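Local coordinates for nitrogenase molybdenum-iron protein beta chain (Clostridium pasteurianum, PDB 4WES), which forms, with the alpha chain, the molybdenum-iron component of nitrogenase, which reduces dinitrogen to ammonium at the expense of ATP, at residues B[312-317]-B[382-387]; B[388-393]-B[405-410]. All blocks are in the same frame, centred on the assembly; numbering follows the deposited sequence. Where two conformers were deposited one is given.

Contact 1: residues B[312-317]-B[382-387]; sequences GKKVAL and KNEGVD
Lys-314 and Glu-384 meet through two outstretched chains. In Glu-384 CG lies opposite the backbone N (chi1 180°) and the chain stays extended. The chain of Lys-314 is extended beyond CG and runs straight to the ammonium. The two side chains cross at about a right angle, and Lys-314 NZ forms a salt bridge with Glu-384 OE2 at 2.8 Å. The oxygen offers its anti lone pair, the one away from OE1. A water accepts from Lys-314 NZ and donates to Gly-385 O, so the ammonium is also tied to the backbone of the loop.

Asp-387 is the second anchor. With chi1 at -57° its carboxylate sits beside its own N, and both groups engage the backbone of Lys-314. Lys-314 N donates to Asp-387 OD2 at 2.8 Å in a nearly straight bond (179°), again on the anti lone pair. Asp-387 N returns a bond to Lys-314 O, also 2.8 Å. The peptide groups of Lys-314 are thus held on both sides of its CA. A further water donates to Gly-312 O and to Asp-387 OD2, giving that oxygen two donors. The aliphatic part of Lys-313 crosses the aspartate, with CD 3.6 Å from Asp-387 CB. The nearby lysines would probably favour the charged carboxylate.

Next to these polar contacts, Val-386 CG2 rests 4.1 Å from Ala-316 CB. The contact ties the start of strand 314-318 to the loop that follows helix 374-383 and leads into strand 388-391. Strand 337-343 lies alongside: Lys-339 forms a salt bridge with Glu-384 OE1, and Tyr-340 OH is hydrogen-bonded to Glu-384 O. Val-315 packs on Ile-331 of helix 321-333.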
loop_
_atom_site.group_PDB
_atom_site.type_symbol
_atom_site.label_atom_id
_atom_site.label_comp_id
_atom_site.label_asym_id
_atom_site.label_seq_id
_atom_site.Cartn_x
_atom_site.Cartn_y
_atom_site.Cartn_z
ATOM N N GLY B 312 -12.636 -9.740 -14.200
ATOM C CA GLY B 312 -12.306 -11.146 -14.258
ATOM C C GLY B 312 -11.300 -11.629 -13.247
ATOM O O GLY B 312 -10.931 -12.816 -13.261
ATOM N N LYS B 313 -10.851 -10.765 -12.337
ATOM C CA LYS B 313 -9.882 -11.193 -11.332
ATOM C C LYS B 313 -10.528 -12.178 -10.380
ATOM O O LYS B 313 -11.617 -11.901 -9.863
ATOM C CB LYS B 313 -9.342 -9.976 -10.548
ATOM C CG LYS B 313 -8.405 -9.061 -11.341
ATOM C CD LYS B 313 -6.973 -9.608 -11.340
ATOM C CE LYS B 313 -5.981 -8.727 -12.055
ATOM N NZ LYS B 313 -6.277 -8.660 -13.466
ATOM N N LYS B 314 -9.818 -13.271 -10.083
ATOM C CA LYS B 314 -10.316 -14.267 -9.141
ATOM C C LYS B 314 -9.843 -13.929 -7.743
ATOM O O LYS B 314 -8.662 -13.733 -7.513
ATOM C CB LYS B 314 -9.812 -15.654 -9.524
ATOM C CG LYS B 314 -10.388 -16.189 -10.814
ATOM C CD LYS B 314 -9.726 -17.514 -11.220
ATOM C CE LYS B 314 -10.051 -17.924 -12.643
ATOM N NZ LYS B 314 -9.208 -19.110 -13.021
ATOM N N VAL B 315 -10.790 -13.882 -6.807
ATOM C CA VAL B 315 -10.507 -13.432 -5.448
ATOM C C VAL B 315 -10.824 -14.540 -4.441
ATOM O O VAL B 315 -11.889 -15.159 -4.492
ATOM C CB VAL B 315 -11.314 -12.163 -5.098
ATOM C CG1 VAL B 315 -10.873 -11.596 -3.758
ATOM C CG2 VAL B 315 -11.209 -11.123 -6.186
ATOM N N ALA B 316 -9.906 -14.757 -3.509
ATOM C CA ALA B 316 -10.170 -15.585 -2.318
ATOM C C ALA B 316 -10.400 -14.664 -1.146
ATOM O O ALA B 316 -9.618 -13.737 -0.927
ATOM C CB ALA B 316 -8.986 -16.493 -2.032
ATOM N N LEU B 317 -11.481 -14.907 -0.395
ATOM C CA LEU B 317 -11.877 -14.079 0.738
ATOM C C LEU B 317 -12.174 -14.946 1.937
ATOM O O LEU B 317 -12.890 -15.940 1.807
ATOM C CB LEU B 317 -13.177 -13.253 0.451
ATOM C CG LEU B 317 -13.267 -12.394 -0.753
ATOM C CD1 LEU B 317 -13.842 -13.151 -1.909
ATOM C CD2 LEU B 317 -14.126 -11.216 -0.367
ATOM N N LYS B 382 -4.254 -24.319 -4.245
ATOM C CA LYS B 382 -3.293 -25.209 -4.893
ATOM C C LYS B 382 -3.866 -25.958 -6.097
ATOM O O LYS B 382 -3.113 -26.415 -6.969
ATOM C CB LYS B 382 -2.748 -26.233 -3.895
ATOM C CG LYS B 382 -1.868 -25.631 -2.820
ATOM C CD LYS B 382 -1.467 -26.683 -1.803
ATOM C CE LYS B 382 -0.473 -26.110 -0.827
ATOM N NZ LYS B 382 0.788 -25.703 -1.520
ATOM N N ASN B 383 -5.187 -26.118 -6.111
ATOM C CA ASN B 383 -5.864 -26.757 -7.233
ATOM C C ASN B 383 -6.269 -25.808 -8.337
ATOM O O ASN B 383 -6.238 -26.192 -9.505
ATOM C CB ASN B 383 -7.044 -27.566 -6.722
ATOM C CG ASN B 383 -6.588 -28.832 -6.031
ATOM O OD1 ASN B 383 -6.419 -29.849 -6.685
ATOM N ND2 ASN B 383 -6.369 -28.772 -4.733
ATOM N N GLU B 384 -6.647 -24.581 -7.991
ATOM C CA GLU B 384 -6.879 -23.543 -8.995
ATOM C C GLU B 384 -6.538 -22.203 -8.321
ATOM O O GLU B 384 -7.138 -21.839 -7.301
ATOM C CB GLU B 384 -8.324 -23.535 -9.500
ATOM C CG GLU B 384 -8.543 -22.448 -10.539
ATOM C CD GLU B 384 -9.971 -22.322 -11.022
ATOM O OE1 GLU B 384 -10.830 -23.176 -10.643
ATOM O OE2 GLU B 384 -10.262 -21.330 -11.758
ATOM N N GLY B 385 -5.551 -21.517 -8.868
ATOM C CA GLY B 385 -5.044 -20.310 -8.271
ATOM C C GLY B 385 -6.004 -19.142 -8.344
ATOM O O GLY B 385 -6.974 -19.148 -9.077
ATOM N N VAL B 386 -5.628 -18.081 -7.628
ATOM C CA VAL B 386 -6.376 -16.826 -7.615
ATOM C C VAL B 386 -5.459 -15.654 -7.851
ATOM O O VAL B 386 -4.238 -15.794 -7.867
ATOM C CB VAL B 386 -7.155 -16.634 -6.298
ATOM C CG1 VAL B 386 -8.195 -17.738 -6.111
ATOM C CG2 VAL B 386 -6.223 -16.583 -5.098
ATOM N N ASP B 387 -6.069 -14.503 -8.106
ATOM C CA ASP B 387 -5.374 -13.267 -8.410
ATOM C C ASP B 387 -5.250 -12.287 -7.230
ATOM O O ASP B 387 -4.533 -11.302 -7.313
ATOM C CB ASP B 387 -6.081 -12.561 -9.569
ATOM C CG ASP B 387 -6.188 -13.418 -10.789
ATOM O OD1 ASP B 387 -5.111 -13.881 -11.265
ATOM O OD2 ASP B 387 -7.302 -13.683 -11.281
HETATM O O HOH W 1 -8.206 -13.989 -13.739
HETATM O O HOH W 2 -7.046 -19.368 -11.710
#

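Contact 2: residues B[388-393]-B[405-410]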
loop_
_atom_site.group_PDB
_atom_site.type_symbol
_atom_site.label_atom_id
_atom_site.label_comp_id
_atom_site.label_asym_id
_atom_site.label_seq_id
_atom_site.Cartn_x
_atom_site.Cartn_y
_atom_site.Cartn_z
ATOM N N LEU B 388 -5.958 -12.594 -6.143
ATOM C CA LEU B 388 -6.090 -11.668 -5.028
ATOM C C LEU B 388 -6.602 -12.465 -3.827
ATOM O O LEU B 388 -7.454 -13.319 -3.968
ATOM C CB LEU B 388 -7.100 -10.563 -5.377
ATOM C CG LEU B 388 -7.330 -9.425 -4.363
ATOM C CD1 LEU B 388 -6.081 -8.568 -4.222
ATOM C CD2 LEU B 388 -8.528 -8.574 -4.780
ATOM N N LEU B 389 -6.053 -12.128 -2.667
ATOM C CA LEU B 389 -6.458 -12.713 -1.381
ATOM C C LEU B 389 -6.799 -11.589 -0.443
ATOM O O LEU B 389 -5.993 -10.672 -0.264
ATOM C CB LEU B 389 -5.328 -13.558 -0.801
ATOM C CG LEU B 389 -5.520 -14.152 0.586
ATOM C CD1 LEU B 389 -6.673 -15.114 0.675
ATOM C CD2 LEU B 389 -4.269 -14.822 1.077
ATOM N N ILE B 390 -7.949 -11.696 0.201
ATOM C CA ILE B 390 -8.433 -10.711 1.168
ATOM C C ILE B 390 -8.805 -11.426 2.461
ATOM O O ILE B 390 -9.667 -12.302 2.455
ATOM C CB ILE B 390 -9.645 -9.909 0.639
ATOM C CG1 ILE B 390 -9.375 -9.315 -0.749
ATOM C CG2 ILE B 390 -10.012 -8.834 1.643
ATOM C CD1 ILE B 390 -10.530 -8.567 -1.326
ATOM N N SER B 391 -8.112 -11.091 3.549
ATOM C CA SER B 391 -8.348 -11.754 4.813
ATOM C C SER B 391 -7.657 -11.000 5.924
ATOM O O SER B 391 -6.960 -10.016 5.681
ATOM C CB SER B 391 -7.805 -13.211 4.807
ATOM O OG SER B 391 -6.372 -13.248 4.872
ATOM N N ASN B 392 -7.754 -11.536 7.148
ATOM C CA ASN B 392 -6.987 -10.977 8.249
ATOM C C ASN B 392 -5.520 -11.375 8.114
ATOM O O ASN B 392 -5.088 -11.977 7.115
ATOM C CB ASN B 392 -7.601 -11.400 9.589
ATOM C CG ASN B 392 -7.425 -12.884 9.896
ATOM O OD1 ASN B 392 -6.510 -13.536 9.411
ATOM N ND2 ASN B 392 -8.297 -13.399 10.756
ATOM N N THR B 393 -4.705 -11.015 9.118
ATOM C CA THR B 393 -3.265 -11.241 9.067
ATOM C C THR B 393 -2.858 -12.643 8.662
ATOM O O THR B 393 -1.825 -12.838 8.003
ATOM C CB THR B 393 -2.631 -10.825 10.391
ATOM O OG1 THR B 393 -2.704 -9.405 10.520
ATOM C CG2 THR B 393 -1.199 -11.264 10.575
ATOM N N PRO B 405 -1.268 -11.329 -4.551
ATOM C CA PRO B 405 -1.519 -9.967 -3.989
ATOM C C PRO B 405 -2.501 -10.032 -2.842
ATOM O O PRO B 405 -3.528 -10.689 -2.938
ATOM C CB PRO B 405 -2.070 -9.202 -5.197
ATOM C CG PRO B 405 -1.439 -9.888 -6.366
ATOM C CD PRO B 405 -1.461 -11.355 -6.013
ATOM N N PHE B 406 -2.153 -9.317 -1.760
ATOM C CA PHE B 406 -2.795 -9.529 -0.474
ATOM C C PHE B 406 -3.310 -8.226 0.127
ATOM O O PHE B 406 -2.557 -7.275 0.292
ATOM C CB PHE B 406 -1.797 -10.197 0.477
ATOM C CG PHE B 406 -2.307 -10.472 1.874
ATOM C CD1 PHE B 406 -3.511 -11.111 2.089
ATOM C CD2 PHE B 406 -1.543 -10.115 2.985
ATOM C CE1 PHE B 406 -3.975 -11.351 3.373
ATOM C CE2 PHE B 406 -2.007 -10.359 4.265
ATOM C CZ PHE B 406 -3.217 -10.985 4.457
ATOM N N VAL B 407 -4.600 -8.200 0.488
ATOM C CA VAL B 407 -5.253 -7.114 1.182
ATOM C C VAL B 407 -5.651 -7.560 2.577
ATOM O O VAL B 407 -6.456 -8.475 2.720
ATOM C CB VAL B 407 -6.463 -6.609 0.398
ATOM C CG1 VAL B 407 -7.222 -5.522 1.156
ATOM C CG2 VAL B 407 -6.017 -6.122 -0.983
ATOM N N ARG B 408 -5.126 -6.865 3.574
ATOM C CA ARG B 408 -5.511 -7.101 4.963
ATOM C C ARG B 408 -6.887 -6.500 5.238
ATOM O O ARG B 408 -7.107 -5.305 4.966
ATOM C CB ARG B 408 -4.471 -6.513 5.895
ATOM C CG ARG B 408 -3.187 -7.307 5.925
ATOM C CD ARG B 408 -2.049 -6.555 6.597
ATOM N NE ARG B 408 -0.855 -7.392 6.680
ATOM C CZ ARG B 408 0.005 -7.615 5.681
ATOM N NH1 ARG B 408 -0.157 -7.005 4.527
ATOM N NH2 ARG B 408 0.969 -8.487 5.858
ATOM N N PHE B 409 -7.796 -7.285 5.787
ATOM C CA PHE B 409 -9.194 -6.880 5.972
ATOM C C PHE B 409 -9.759 -7.642 7.148
ATOM O O PHE B 409 -9.422 -8.813 7.351
ATOM C CB PHE B 409 -9.939 -7.237 4.677
ATOM C CG PHE B 409 -11.408 -6.916 4.662
ATOM C CD1 PHE B 409 -11.847 -5.725 4.154
ATOM C CD2 PHE B 409 -12.320 -7.828 5.106
ATOM C CE1 PHE B 409 -13.213 -5.436 4.111
ATOM C CE2 PHE B 409 -13.676 -7.556 5.063
ATOM C CZ PHE B 409 -14.125 -6.362 4.574
ATOM N N GLY B 410 -10.600 -7.006 7.944
ATOM C CA GLY B 410 -11.282 -7.693 9.031
ATOM C C GLY B 410 -10.454 -7.771 10.285
ATOM O O GLY B 410 -9.854 -6.790 10.708
#
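The ring of Phe-406 presents its edge to Ser-391 and Asn-392. Ser-391 OG lies near the ring plane, 3.4 Å from Phe-406 CE1, and Asn-392 O is as close to CZ. The same two oxygens are joined by a bond from Ser-391 OG to Asn-392 O, on a lone pair in the carbonyl plane. The ring edge also points at one face of the Arg-408 guanidinium, with Phe-406 CE2 over the centre of that group. Arg-408 NH2 lies at the ring edge and forms a salt bridge with Asp-415. Leu-389 runs beside Phe-406 and points the same way; its CD2 is 3.9 Å from Phe-406 CD1.

Ile-390 and Val-407 share the other face of the sheet. With chi1 at -51°, Ile-390 CG1 lies beside the backbone N and CG2 is left anti to it, pressing on Phe-409 CB at 3.4 Å. The strands run parallel. Leu-389 N donates to Pro-405 O, and Val-407 N to Leu-389 O, both at 2.9 Å. Ser-391 N continues the pattern with Val-407 O. The last bond, Phe-409 N to Ser-391 O, is bent: the donor stands 53° out of the carbonyl plane, where the strands end.

Four backbone hydrogen bonds are thus made inside a buried, largely apolar contact. The oxygens at the Phe-406 edge face its slightly positive C-H rim, a weakly favourable arrangement.

Overall arrangement
Both contacts belong to the five-stranded parallel sheet of one domain. From the N terminus, strand 314-318 comes first. The chain then passes through helix 321-333, strand 337-343, helix 348-360, strand 367-370 and helix 374-383 before contact 1 closes this long loop. Contact 2 opens directly afterwards and closes a short one, the beta-alpha-beta unit of strand 388-391, helix 396-402 and strand 406-408. The two loops follow in series and neither nest nor cross. They join because strand 388-391 lies between strands 314-318 and 406-408: the backbone of Ala-316 probably hydrogen-bonds to both Leu-388 and Ile-390. Strand 406-408 is an outermost strand of the sheet within this chain.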